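Local coordinates for protein 2-polyprenyl-6-methoxyphenol hydroxylase-like FAD-dependent oxidoreductase (Streptomyces sp. NRRL 11266, PDB 6UI5) that binds flavin-adenine dinucleotide and is probably an FAD-dependent oxidoreductase of the aromatic-ring hydroxylase family, at residues D172-V177 with Q343-A347. Residues are numbered along the deposited sequence; the frame is centred on the assembly and turned at random.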
ATOM      1  N   ASP A 172     -18.405  -1.058  -4.009  1.00 57.45           N
ATOM      2  CA  ASP A 172     -18.243  -0.432  -5.314  1.00 61.33           C
ATOM      3  C   ASP A 172     -17.134  -1.134  -6.089  1.00 60.61           C
ATOM      4  O   ASP A 172     -16.333  -1.869  -5.522  1.00 52.52           O
ATOM      5  CB  ASP A 172     -17.948   1.055  -5.176  1.00 71.16           C
ATOM      6  CG  ASP A 172     -18.639   1.876  -6.241  1.00 90.98           C
ATOM      7  OD1 ASP A 172     -19.642   1.388  -6.807  1.00102.72           O
ATOM      8  OD2 ASP A 172     -18.183   3.004  -6.514  1.00100.56           O
ATOM      9  N   ASP A 173     -17.128  -0.942  -7.410  1.00 68.41           N
ATOM     10  CA  ASP A 173     -16.071  -1.483  -8.260  1.00 66.22           C
ATOM     11  C   ASP A 173     -15.766  -0.487  -9.357  1.00 59.71           C
ATOM     12  O   ASP A 173     -16.676   0.170  -9.869  1.00 66.46           O
ATOM     13  CB  ASP A 173     -16.450  -2.839  -8.881  1.00 64.47           C
ATOM     14  CG  ASP A 173     -16.672  -3.932  -7.821  1.00 69.23           C
ATOM     15  OD1 ASP A 173     -17.843  -4.033  -7.379  1.00 71.07           O
ATOM     16  OD2 ASP A 173     -15.695  -4.663  -7.434  1.00 57.96           O
ATOM     17  N   TRP A 174     -14.479  -0.335  -9.676  1.00 60.22           N
ATOM     18  CA  TRP A 174     -14.080   0.474 -10.827  1.00 64.10           C
ATOM     19  C   TRP A 174     -13.990  -0.344 -12.111  1.00 68.51           C
ATOM     20  O   TRP A 174     -13.776   0.222 -13.188  1.00 70.54           O
ATOM     21  CB  TRP A 174     -12.735   1.168 -10.571  1.00 54.26           C
ATOM     22  CG  TRP A 174     -11.564   0.235 -10.458  1.00 58.22           C
ATOM     23  CD1 TRP A 174     -10.725  -0.163 -11.464  1.00 54.50           C
ATOM     24  CD2 TRP A 174     -11.084  -0.401  -9.255  1.00 53.38           C
ATOM     25  NE1 TRP A 174      -9.758  -1.020 -10.960  1.00 52.20           N
ATOM     26  CE2 TRP A 174      -9.960  -1.177  -9.611  1.00 55.16           C
ATOM     27  CE3 TRP A 174     -11.495  -0.385  -7.918  1.00 57.24           C
ATOM     28  CZ2 TRP A 174      -9.245  -1.934  -8.669  1.00 53.37           C
ATOM     29  CZ3 TRP A 174     -10.787  -1.143  -6.989  1.00 59.12           C
ATOM     30  CH2 TRP A 174      -9.685  -1.917  -7.375  1.00 53.64           C
ATOM     31  N   VAL A 175     -14.130  -1.656 -12.013  1.00 71.78           N
ATOM     32  CA  VAL A 175     -14.212  -2.513 -13.180  1.00 72.65           C
ATOM     33  C   VAL A 175     -15.097  -3.693 -12.810  1.00 74.73           C
ATOM     34  O   VAL A 175     -15.170  -4.097 -11.639  1.00 67.37           O
ATOM     35  CB  VAL A 175     -12.806  -2.953 -13.649  1.00 59.66           C
ATOM     36  CG1 VAL A 175     -12.108  -3.769 -12.555  1.00 49.70           C
ATOM     37  CG2 VAL A 175     -12.905  -3.736 -14.991  1.00 49.98           C
ATOM     38  N   ILE A 176     -15.801  -4.222 -13.807  1.00 75.10           N
ATOM     39  CA  ILE A 176     -16.644  -5.399 -13.626  1.00 75.59           C
ATOM     40  C   ILE A 176     -15.914  -6.597 -14.220  1.00 70.96           C
ATOM     41  O   ILE A 176     -15.727  -6.679 -15.439  1.00 70.68           O
ATOM     42  CB  ILE A 176     -18.030  -5.225 -14.264  1.00 73.53           C
ATOM     43  CG1 ILE A 176     -18.738  -3.991 -13.702  1.00 75.54           C
ATOM     44  CG2 ILE A 176     -18.854  -6.454 -13.981  1.00 72.51           C
ATOM     45  CD1 ILE A 176     -18.682  -3.876 -12.158  1.00 78.67           C
ATOM     46  N   VAL A 177     -15.499  -7.528 -13.367  1.00 68.43           N
ATOM     47  CA  VAL A 177     -14.823  -8.738 -13.828  1.00 64.13           C
ATOM     48  C   VAL A 177     -15.860  -9.774 -14.246  1.00 67.86           C
ATOM     49  O   VAL A 177     -16.817 -10.053 -13.509  1.00 69.57           O
ATOM     50  CB  VAL A 177     -13.903  -9.299 -12.742  1.00 56.06           C
ATOM     51  CG1 VAL A 177     -13.211 -10.567 -13.240  1.00 46.88           C
ATOM     52  CG2 VAL A 177     -12.892  -8.250 -12.340  1.00 62.94           C
ATOM     53  N   GLN A 343      -9.765  -6.214  -3.543  1.00 48.57           N
ATOM     54  CA  GLN A 343      -9.786  -5.044  -4.418  1.00 52.10           C
ATOM     55  C   GLN A 343      -8.374  -4.494  -4.606  1.00 57.92           C
ATOM     56  O   GLN A 343      -7.988  -4.104  -5.722  1.00 46.46           O
ATOM     57  CB  GLN A 343     -10.718  -3.977  -3.838  1.00 42.47           C
ATOM     58  CG  GLN A 343     -12.207  -4.285  -3.936  1.00 57.70           C
ATOM     59  CD  GLN A 343     -12.711  -4.440  -5.374  1.00 60.95           C
ATOM     60  OE1 GLN A 343     -12.406  -5.421  -6.072  1.00 73.09           O
ATOM     61  NE2 GLN A 343     -13.478  -3.448  -5.826  1.00 53.06           N
ATOM     62  N   ALA A 344      -7.568  -4.504  -3.524  1.00 47.44           N
ATOM     63  CA  ALA A 344      -6.187  -4.043  -3.628  1.00 44.31           C
ATOM     64  C   ALA A 344      -5.386  -4.939  -4.555  1.00 43.02           C
ATOM     65  O   ALA A 344      -4.594  -4.447  -5.358  1.00 44.13           O
ATOM     66  CB  ALA A 344      -5.513  -3.982  -2.248  1.00 48.46           C
ATOM     67  N   GLN A 345      -5.579  -6.254  -4.468  1.00 50.92           N
ATOM     68  CA  GLN A 345      -4.946  -7.141  -5.442  1.00 60.03           C
ATOM     69  C   GLN A 345      -5.379  -6.796  -6.863  1.00 58.60           C
ATOM     70  O   GLN A 345      -4.543  -6.759  -7.773  1.00 66.72           O
ATOM     71  CB  GLN A 345      -5.245  -8.613  -5.120  1.00 52.78           C
ATOM     72  CG  GLN A 345      -4.390  -9.164  -3.955  1.00 51.79           C
ATOM     73  CD  GLN A 345      -4.658 -10.642  -3.664  1.00 50.65           C
ATOM     74  OE1 GLN A 345      -4.375 -11.511  -4.504  1.00 61.25           O
ATOM     75  NE2 GLN A 345      -5.228 -10.933  -2.478  1.00 40.25           N
ATOM     76  N   LEU A 346      -6.669  -6.509  -7.080  1.00 58.46           N
ATOM     77  CA  LEU A 346      -7.099  -6.210  -8.451  1.00 69.38           C
ATOM     78  C   LEU A 346      -6.405  -4.959  -8.988  1.00 63.41           C
ATOM     79  O   LEU A 346      -6.122  -4.871 -10.191  1.00 48.71           O
ATOM     80  CB  LEU A 346      -8.620  -6.045  -8.528  1.00 63.37           C
ATOM     81  CG  LEU A 346      -9.462  -7.324  -8.488  1.00 66.16           C
ATOM     82  CD1 LEU A 346     -10.930  -7.018  -8.762  1.00 68.58           C
ATOM     83  CD2 LEU A 346      -8.932  -8.359  -9.472  1.00 58.66           C
ATOM     84  N   ALA A 347      -6.078  -4.003  -8.108  1.00 57.79           N
ATOM     85  CA  ALA A 347      -5.528  -2.740  -8.594  1.00 61.28           C
ATOM     86  C   ALA A 347      -4.083  -2.863  -9.035  1.00 58.48           C
ATOM     87  O   ALA A 347      -3.518  -1.866  -9.491  1.00 60.67           O
ATOM     88  CB  ALA A 347      -5.648  -1.654  -7.526  1.00 67.54           C
TER
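The indole of Trp-174 overlaps the last turn of helix 325-346 with the rim of its six-membered ring, which spans from the side-chain amide of Gln-343 to Ala-347, the residue just after the helix. Its CH2 corner points at the helix end: the carbonyl O of Gln-343 approaches this atom at the ring edge, near the ring plane, at 3.2 Å. Such an encounter suits the slightly positive rim of an aromatic ring, and the same oxygen also accepts a weak bond from the amide of Ala-347. Obliquely to the ring, CB of Ala-347 stands 3.8 Å from CZ2 of Trp-174, with CB of Leu-346 a little farther off. Beyond the helix, Trp-174 NE1 is hydrogen-bonded to the carbonyl O of Tyr-350, which probably helps to set how the indole is turned.

A bend at chi2 (-61°) lets the amide of Gln-343 slide past the indole in the opposite direction, NE2 coming within 3.7 Å of CZ3 of Trp-174. The two planes are inclined by 37°, short of a parallel stack. NE2 of Gln-343 then gives a weak, strongly bent hydrogen bond to OD2 of Asp-173 (3.0 Å, 125° at the hydrogen). That carboxylate oxygen is also hydrogen-bonded to Thr-268 OG1, so helix and strand 257-271 share it. Farther along, CD1 of Leu-346 meets CG2 of Val-177 at 4.3 Å.

Pro-353 of the second subunit packs on Trp-174, placing the contact at the interface of the two subunits. The arrangement exemplifies a helix end packed against the loop leading into strand 176-185 of the antiparallel sheet, in an FAD-dependent oxidoreductase of the aromatic-ring hydroxylase family, with the Val-177 side chain about 9 Å from the bound flavin-adenine dinucleotide.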